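Long-range contacts in serine hydrolase CCSP0084 (Cycloclasticus sp. P1, PDB 4I3F), which probably hydrolyses esters and meta-cleavage products of aromatic-hydrocarbon breakdown, as a serine hydrolase of the alpha/beta hydrolase fold: residues G123-G128 with G149-P154; K143-M148 with H241-T246. All coordinates share one frame; numbering follows the deposited sequence.

Interaction 1 (G123-G128 with G149-P154); sequences GNSMGG and GPVGAP
Val151 N donates a nearly straight hydrogen bond to Ser125 O (3.2 Å, 169° at the hydrogen), and it reaches this oxygen from above the carbonyl plane, 58° out of it, and not along a lone pair. The two segments come closest at Ser125 and Pro150, whose CA atoms are 3.9 Å apart. Gly149 O lies beside the turn and takes a CA-H...O contact from Ser125 CA at 3.1 Å. Ser125 has a positive phi (50°), consistent with the strained turn of a nucleophile elbow. The sequence Gly-Asn-Ser-Met-Gly fits the GxSxG pattern, so Ser125 is probably the nucleophile, as in other alpha/beta hydrolases. Ser125 also stands at the N-cap of the following helix, but its hydroxyl makes no capping bond.

Val151 makes contact with both its branches. CG2 stands between the backbone N and the carbonyl carbon of the valine, and in that place it sits against Ser125 O (3.4 Å) and Met126 CA (3.8 Å). The other branch, CG1, comes within 4.1 Å of Ser125 OG. Thus the valine packs along the start of the helix and beside the serine hydroxyl. Pro150 CB rests on Gly128 CA at 4.1 Å, where the glycine lets the backbones come near at the first helical turn.

The contact is buried. It joins the turn between strand 119-124 and helix 126-137 to the loop that follows strand 142-148. His279 touches Ser125, Phe229 of helix 222-229 packs on both Met126 and Val151, and Leu262 of helix 257-265 lies against Pro150.

Interaction 2 (K143-M148 with H241-T246); sequences KKAVLM and HQMLVT
Leu147 O is gripped twice by Thr246. Thr246 N donates to Leu147 O at 2.7 Å, tilted 34° from the carbonyl plane. Thr246 OG1 donates to Leu147 O at 2.8 Å, in that plane and on a lone pair. The hydroxyl is placed there because OG1 lies between its own backbone N and carbonyl carbon (chi1 66°). This also brings Thr246 OG1 to 3.4 Å from Met148 CG. The other backbone bonds are those of parallel strands in register: Leu147 N to Leu244 O, Leu244 N to Ala145 O, and Ala145 N to Gln242 O. At the start, a water donates to Lys143 O (2.6 Å) and accepts from Gln242 N, linking the strands ahead of the first direct bond. The edge of the His241 ring meets the same carbonyl, with CD2 3.4 Å from Lys143 O, while NE2 bonds to Pro139 O.

The side chains alternate between the two faces. On one face Leu147 CD1 touches Met243 SD (3.9 Å) and Val245 CG2, and Ala145 lies beside Met243. On the other, Val146 and Leu244 lie side by side, pointing the same way, with Val146 CG2 4.2 Å from Leu244 CB. Lys144 CG touches Gln242 CB as the two chains cross, and Lys144 NZ forms a salt bridge with Asp302.

These are adjacent inner strands of the central sheet, with strand 119-124 beyond 142-148 and strand 269-274 beyond 243-248. Leu135 and Thr131 of helix 126-137 pack on the Ala145, Leu147 and Met243 face. Phe289, Phe296 and Phe297 of helix 286-298 meet Met148 and Val146 on the other.

From the N terminus, the chain first reaches the turn 123-128, then runs through helix 126-137 into strand 142-148. Interaction 1 closes this short loop when 149-154 returns to the turn, 21 residues on. Interaction 2 closes a much longer one, of mostly helical chain, when 241-246 pairs with 143-148. The two cross, because 143-148 lies inside the first loop and 149-154 inside the second. They also touch directly: Gly123 N lies 2.9 Å from Val146 O and Gly123 O 2.8 Å from Met148 N, both probable hydrogen bonds. Together they tie the probable nucleophile turn to three neighbouring parallel strands, 119-124, 142-148 and 243-248.

Interaction 1 (G123-G128 with G149-P154)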
ATOM      1  N   GLY A 123      -0.608  -5.335  -1.284  1.00  9.30           N
ATOM      2  CA  GLY A 123      -0.942  -4.045  -0.705  1.00 12.03           C
ATOM      3  C   GLY A 123      -0.238  -3.724   0.596  1.00 11.67           C
ATOM      4  O   GLY A 123      -0.227  -4.539   1.534  1.00 10.97           O
ATOM      5  N   ASN A 124       0.347  -2.526   0.651  1.00  8.64           N
ATOM      6  CA  ASN A 124       1.014  -2.017   1.842  1.00  8.21           C
ATOM      7  C   ASN A 124       0.105  -1.071   2.599  1.00  8.47           C
ATOM      8  O   ASN A 124      -0.401  -0.119   2.023  1.00 10.74           O
ATOM      9  CB  ASN A 124       2.295  -1.266   1.438  1.00 13.36           C
ATOM     10  CG  ASN A 124       2.864  -0.389   2.565  1.00 20.05           C
ATOM     11  OD1 ASN A 124       2.560  -0.572   3.746  1.00 19.10           O
ATOM     12  ND2 ASN A 124       3.715   0.568   2.192  1.00 18.46           N
ATOM     13  N   SER A 125      -0.083  -1.321   3.898  1.00 11.15           N
ATOM     14  CA  SER A 125      -0.800  -0.385   4.770  1.00 11.97           C
ATOM     15  C   SER A 125      -2.137   0.031   4.182  1.00 13.98           C
ATOM     16  O   SER A 125      -3.038  -0.790   4.012  1.00 13.40           O
ATOM     17  CB  SER A 125       0.065   0.848   5.046  1.00 21.12           C
ATOM     18  OG  SER A 125      -0.633   1.812   5.813  1.00 31.92           O
ATOM     19  N   MET A 126      -2.248   1.314   3.866  1.00 12.37           N
ATOM     20  CA  MET A 126      -3.444   1.841   3.221  0.50 11.73           C
ATOM     21  C   MET A 126      -3.790   1.034   1.983  1.00 14.49           C
ATOM     22  O   MET A 126      -4.950   0.676   1.773  1.00 11.71           O
ATOM     23  CB  MET A 126      -3.257   3.311   2.854  0.50 12.52           C
ATOM     24  CG  MET A 126      -4.447   3.934   2.129  0.50 14.31           C
ATOM     25  SD  MET A 126      -4.420   3.702   0.342  0.50  8.98           S
ATOM     26  CE  MET A 126      -2.889   4.522  -0.108  0.50  7.57           C
ATOM     27  N   GLY A 127      -2.777   0.731   1.170  1.00 11.00           N
ATOM     28  CA  GLY A 127      -2.974  -0.090  -0.023  1.00 12.30           C
ATOM     29  C   GLY A 127      -3.434  -1.508   0.297  1.00  9.58           C
ATOM     30  O   GLY A 127      -4.147  -2.134  -0.502  1.00 10.45           O
ATOM     31  N   GLY A 128      -3.016  -2.028   1.449  1.00  8.14           N
ATOM     32  CA  GLY A 128      -3.497  -3.317   1.926  1.00 11.57           C
ATOM     33  C   GLY A 128      -4.956  -3.230   2.338  1.00 10.32           C
ATOM     34  O   GLY A 128      -5.728  -4.181   2.149  1.00 10.82           O
ATOM     35  N   GLY A 149       1.738  -5.203   6.356  1.00 11.22           N
ATOM     36  CA  GLY A 149       1.350  -4.246   7.385  1.00  8.89           C
ATOM     37  C   GLY A 149       0.062  -3.526   7.056  1.00 11.83           C
ATOM     38  O   GLY A 149       0.013  -2.297   7.079  1.00 12.36           O
ATOM     39  N   PRO A 150      -1.000  -4.284   6.759  1.00 10.96           N
ATOM     40  CA  PRO A 150      -2.227  -3.673   6.258  1.00  8.38           C
ATOM     41  C   PRO A 150      -3.073  -2.986   7.333  1.00  9.84           C
ATOM     42  O   PRO A 150      -3.093  -3.419   8.485  1.00 12.81           O
ATOM     43  CB  PRO A 150      -3.000  -4.880   5.703  1.00  9.33           C
ATOM     44  CG  PRO A 150      -2.610  -6.001   6.615  1.00 11.24           C
ATOM     45  CD  PRO A 150      -1.137  -5.746   6.929  1.00 12.37           C
ATOM     46  N   VAL A 151      -3.775  -1.923   6.942  1.00 12.72           N
ATOM     47  CA  VAL A 151      -4.896  -1.445   7.750  1.00 12.60           C
ATOM     48  C   VAL A 151      -6.081  -2.348   7.428  1.00 15.12           C
ATOM     49  O   VAL A 151      -6.009  -3.139   6.488  1.00 12.86           O
ATOM     50  CB  VAL A 151      -5.227   0.045   7.495  1.00 13.00           C
ATOM     51  CG1 VAL A 151      -4.054   0.922   7.920  1.00 17.40           C
ATOM     52  CG2 VAL A 151      -5.577   0.308   6.029  1.00 13.41           C
ATOM     53  N   GLY A 152      -7.156  -2.262   8.210  1.00 12.72           N
ATOM     54  CA  GLY A 152      -8.297  -3.139   7.989  1.00 12.95           C
ATOM     55  C   GLY A 152      -8.740  -3.868   9.245  1.00 13.79           C
ATOM     56  O   GLY A 152      -9.840  -4.411   9.289  1.00 18.11           O
ATOM     57  N   ALA A 153      -7.878  -3.882  10.259  1.00 18.97           N
ATOM     58  CA  ALA A 153      -8.237  -4.407  11.576  1.00 19.42           C
ATOM     59  C   ALA A 153      -8.427  -3.231  12.532  1.00 21.24           C
ATOM     60  O   ALA A 153      -7.844  -2.169  12.334  1.00 18.13           O
ATOM     61  CB  ALA A 153      -7.157  -5.338  12.084  1.00 18.88           C
ATOM     62  N   PRO A 154      -9.248  -3.413  13.576  1.00 20.30           N
ATOM     63  CA  PRO A 154      -9.440  -2.320  14.536  1.00 20.26           C
ATOM     64  C   PRO A 154      -8.247  -2.163  15.471  1.00 20.36           C
ATOM     65  O   PRO A 154      -7.723  -3.166  15.964  1.00 26.55           O
ATOM     66  CB  PRO A 154     -10.693  -2.752  15.311  1.00 22.67           C
ATOM     67  CG  PRO A 154     -10.705  -4.253  15.203  1.00 31.94           C
ATOM     68  CD  PRO A 154     -10.153  -4.546  13.830  1.00 22.39           C
TER

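Interaction 2 (K143-M148 with H241-T246)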
ATOM      1  N   LYS A 143      -6.939 -12.949  -7.754  1.00 13.22           N
ATOM      2  CA  LYS A 143      -6.460 -14.320  -7.605  1.00 12.77           C
ATOM      3  C   LYS A 143      -5.870 -14.460  -6.206  1.00 15.00           C
ATOM      4  O   LYS A 143      -6.609 -14.647  -5.238  1.00 16.25           O
ATOM      5  CB  LYS A 143      -5.430 -14.641  -8.701  1.00 16.54           C
ATOM      6  CG  LYS A 143      -6.042 -14.807 -10.105  1.00 25.41           C
ATOM      7  CD  LYS A 143      -5.071 -14.414 -11.225  1.00 27.24           C
ATOM      8  CE  LYS A 143      -3.879 -15.363 -11.330  1.00 34.77           C
ATOM      9  NZ  LYS A 143      -4.303 -16.739 -11.722  1.00 37.19           N
ATOM     10  N   LYS A 144      -4.550 -14.346  -6.081  1.00 12.41           N
ATOM     11  CA  LYS A 144      -3.925 -14.366  -4.754  1.00  9.06           C
ATOM     12  C   LYS A 144      -3.604 -12.967  -4.265  1.00  8.48           C
ATOM     13  O   LYS A 144      -3.368 -12.061  -5.068  1.00 10.03           O
ATOM     14  CB  LYS A 144      -2.625 -15.168  -4.772  1.00  9.96           C
ATOM     15  CG  LYS A 144      -2.784 -16.671  -4.886  1.00 14.55           C
ATOM     16  CD  LYS A 144      -1.397 -17.297  -4.908  1.00 17.54           C
ATOM     17  CE  LYS A 144      -1.349 -18.625  -4.174  1.00 26.68           C
ATOM     18  NZ  LYS A 144      -1.731 -19.774  -5.040  1.00 23.93           N
ATOM     19  N   ALA A 145      -3.554 -12.813  -2.943  1.00  9.33           N
ATOM     20  CA  ALA A 145      -3.272 -11.520  -2.320  1.00  8.39           C
ATOM     21  C   ALA A 145      -2.138 -11.607  -1.308  1.00  9.60           C
ATOM     22  O   ALA A 145      -2.063 -12.555  -0.519  1.00 10.71           O
ATOM     23  CB  ALA A 145      -4.527 -10.955  -1.658  1.00 10.86           C
ATOM     24  N   VAL A 146      -1.263 -10.609  -1.334  1.00  8.32           N
ATOM     25  CA  VAL A 146      -0.253 -10.431  -0.297  1.00  9.65           C
ATOM     26  C   VAL A 146      -0.494  -9.092   0.375  1.00 12.02           C
ATOM     27  O   VAL A 146      -0.567  -8.061  -0.299  1.00 10.79           O
ATOM     28  CB  VAL A 146       1.166 -10.449  -0.883  1.00  8.06           C
ATOM     29  CG1 VAL A 146       2.193 -10.019   0.188  1.00 11.80           C
ATOM     30  CG2 VAL A 146       1.505 -11.838  -1.404  1.00 11.60           C
ATOM     31  N   LEU A 147      -0.631  -9.101   1.700  1.00  7.91           N
ATOM     32  CA  LEU A 147      -0.727  -7.855   2.458  1.00  9.25           C
ATOM     33  C   LEU A 147       0.588  -7.622   3.192  1.00  9.75           C
ATOM     34  O   LEU A 147       1.294  -8.579   3.549  1.00  9.95           O
ATOM     35  CB  LEU A 147      -1.881  -7.909   3.464  1.00  8.77           C
ATOM     36  CG  LEU A 147      -3.255  -8.282   2.901  1.00 12.67           C
ATOM     37  CD1 LEU A 147      -4.324  -8.270   4.010  1.00 10.52           C
ATOM     38  CD2 LEU A 147      -3.648  -7.367   1.729  1.00 10.17           C
ATOM     39  N   MET A 148       0.928  -6.352   3.397  1.00  7.11           N
ATOM     40  CA  MET A 148       2.147  -5.984   4.108  1.00  8.13           C
ATOM     41  C   MET A 148       1.787  -4.871   5.071  1.00 10.17           C
ATOM     42  O   MET A 148       1.535  -3.734   4.655  1.00 11.04           O
ATOM     43  CB  MET A 148       3.222  -5.497   3.135  1.00 11.50           C
ATOM     44  CG  MET A 148       4.613  -5.465   3.735  1.00 15.14           C
ATOM     45  SD  MET A 148       5.730  -4.366   2.819  1.00 22.64           S
ATOM     46  CE  MET A 148       5.118  -2.762   3.326  1.00 23.75           C
ATOM     47  N   HIS A 241     -10.080 -15.619  -1.000  1.00 14.90           N
ATOM     48  CA  HIS A 241      -8.818 -15.654  -1.731  1.00 13.36           C
ATOM     49  C   HIS A 241      -7.673 -16.259  -0.931  1.00 12.40           C
ATOM     50  O   HIS A 241      -7.568 -16.037   0.278  1.00 12.80           O
ATOM     51  CB  HIS A 241      -8.445 -14.237  -2.166  1.00 10.14           C
ATOM     52  CG  HIS A 241      -9.512 -13.563  -2.969  1.00 17.44           C
ATOM     53  ND1 HIS A 241     -10.616 -12.977  -2.389  1.00 14.60           N
ATOM     54  CD2 HIS A 241      -9.647 -13.391  -4.305  1.00 17.36           C
ATOM     55  CE1 HIS A 241     -11.393 -12.480  -3.336  1.00 14.07           C
ATOM     56  NE2 HIS A 241     -10.827 -12.712  -4.507  1.00 16.71           N
ATOM     57  N   GLN A 242      -6.821 -17.030  -1.607  1.00 12.21           N
ATOM     58  CA  GLN A 242      -5.562 -17.458  -0.995  1.00  9.28           C
ATOM     59  C   GLN A 242      -4.735 -16.216  -0.703  1.00 10.50           C
ATOM     60  O   GLN A 242      -4.542 -15.360  -1.583  1.00 11.98           O
ATOM     61  CB  GLN A 242      -4.795 -18.392  -1.934  1.00 15.27           C
ATOM     62  CG  GLN A 242      -5.587 -19.622  -2.372  1.00 20.02           C
ATOM     63  CD  GLN A 242      -5.865 -20.577  -1.229  1.00 25.77           C
ATOM     64  OE1 GLN A 242      -5.051 -20.725  -0.323  1.00 23.83           O
ATOM     65  NE2 GLN A 242      -7.023 -21.227  -1.264  1.00 29.31           N
ATOM     66  N   MET A 243      -4.256 -16.097   0.532  1.00  8.74           N
ATOM     67  CA  MET A 243      -3.655 -14.848   0.975  1.00 11.34           C
ATOM     68  C   MET A 243      -2.414 -15.087   1.814  1.00 10.54           C
ATOM     69  O   MET A 243      -2.316 -16.093   2.525  1.00 10.68           O
ATOM     70  CB  MET A 243      -4.684 -14.045   1.792  1.00 10.01           C
ATOM     71  CG  MET A 243      -4.213 -12.670   2.247  1.00 11.37           C
ATOM     72  SD  MET A 243      -5.472 -11.889   3.281  1.00 11.69           S
ATOM     73  CE  MET A 243      -6.732 -11.478   2.081  1.00 13.91           C
ATOM     74  N   LEU A 244      -1.457 -14.169   1.701  1.00  9.60           N
ATOM     75  CA  LEU A 244      -0.320 -14.116   2.610  1.00  7.72           C
ATOM     76  C   LEU A 244      -0.290 -12.748   3.274  1.00  7.92           C
ATOM     77  O   LEU A 244      -0.179 -11.717   2.596  1.00 11.24           O
ATOM     78  CB  LEU A 244       0.993 -14.355   1.859  1.00  9.19           C
ATOM     79  CG  LEU A 244       2.269 -14.225   2.697  1.00 10.30           C
ATOM     80  CD1 LEU A 244       2.295 -15.219   3.849  1.00 13.70           C
ATOM     81  CD2 LEU A 244       3.496 -14.393   1.811  1.00 11.03           C
ATOM     82  N   VAL A 245      -0.421 -12.731   4.601  1.00  8.69           N
ATOM     83  CA  VAL A 245      -0.310 -11.483   5.354  1.00  7.67           C
ATOM     84  C   VAL A 245       1.100 -11.409   5.920  1.00 11.61           C
ATOM     85  O   VAL A 245       1.512 -12.290   6.677  1.00 10.80           O
ATOM     86  CB  VAL A 245      -1.323 -11.442   6.502  1.00 10.95           C
ATOM     87  CG1 VAL A 245      -1.160 -10.156   7.328  1.00  8.14           C
ATOM     88  CG2 VAL A 245      -2.757 -11.574   5.952  1.00 10.67           C
ATOM     89  N   THR A 246       1.845 -10.370   5.547  1.00  7.83           N
ATOM     90  CA  THR A 246       3.185 -10.168   6.091  1.00  8.97           C
ATOM     91  C   THR A 246       3.170  -8.956   6.997  1.00 12.40           C
ATOM     92  O   THR A 246       2.408  -8.019   6.775  1.00 11.06           O
ATOM     93  CB  THR A 246       4.247  -9.994   4.998  1.00  9.94           C
ATOM     94  OG1 THR A 246       4.017  -8.780   4.266  1.00 11.51           O
ATOM     95  CG2 THR A 246       4.207 -11.183   4.033  1.00  9.05           C
TER
HETATM   96  O   HOH W   1      -7.223 -17.079  -4.477  1.00 23.73           O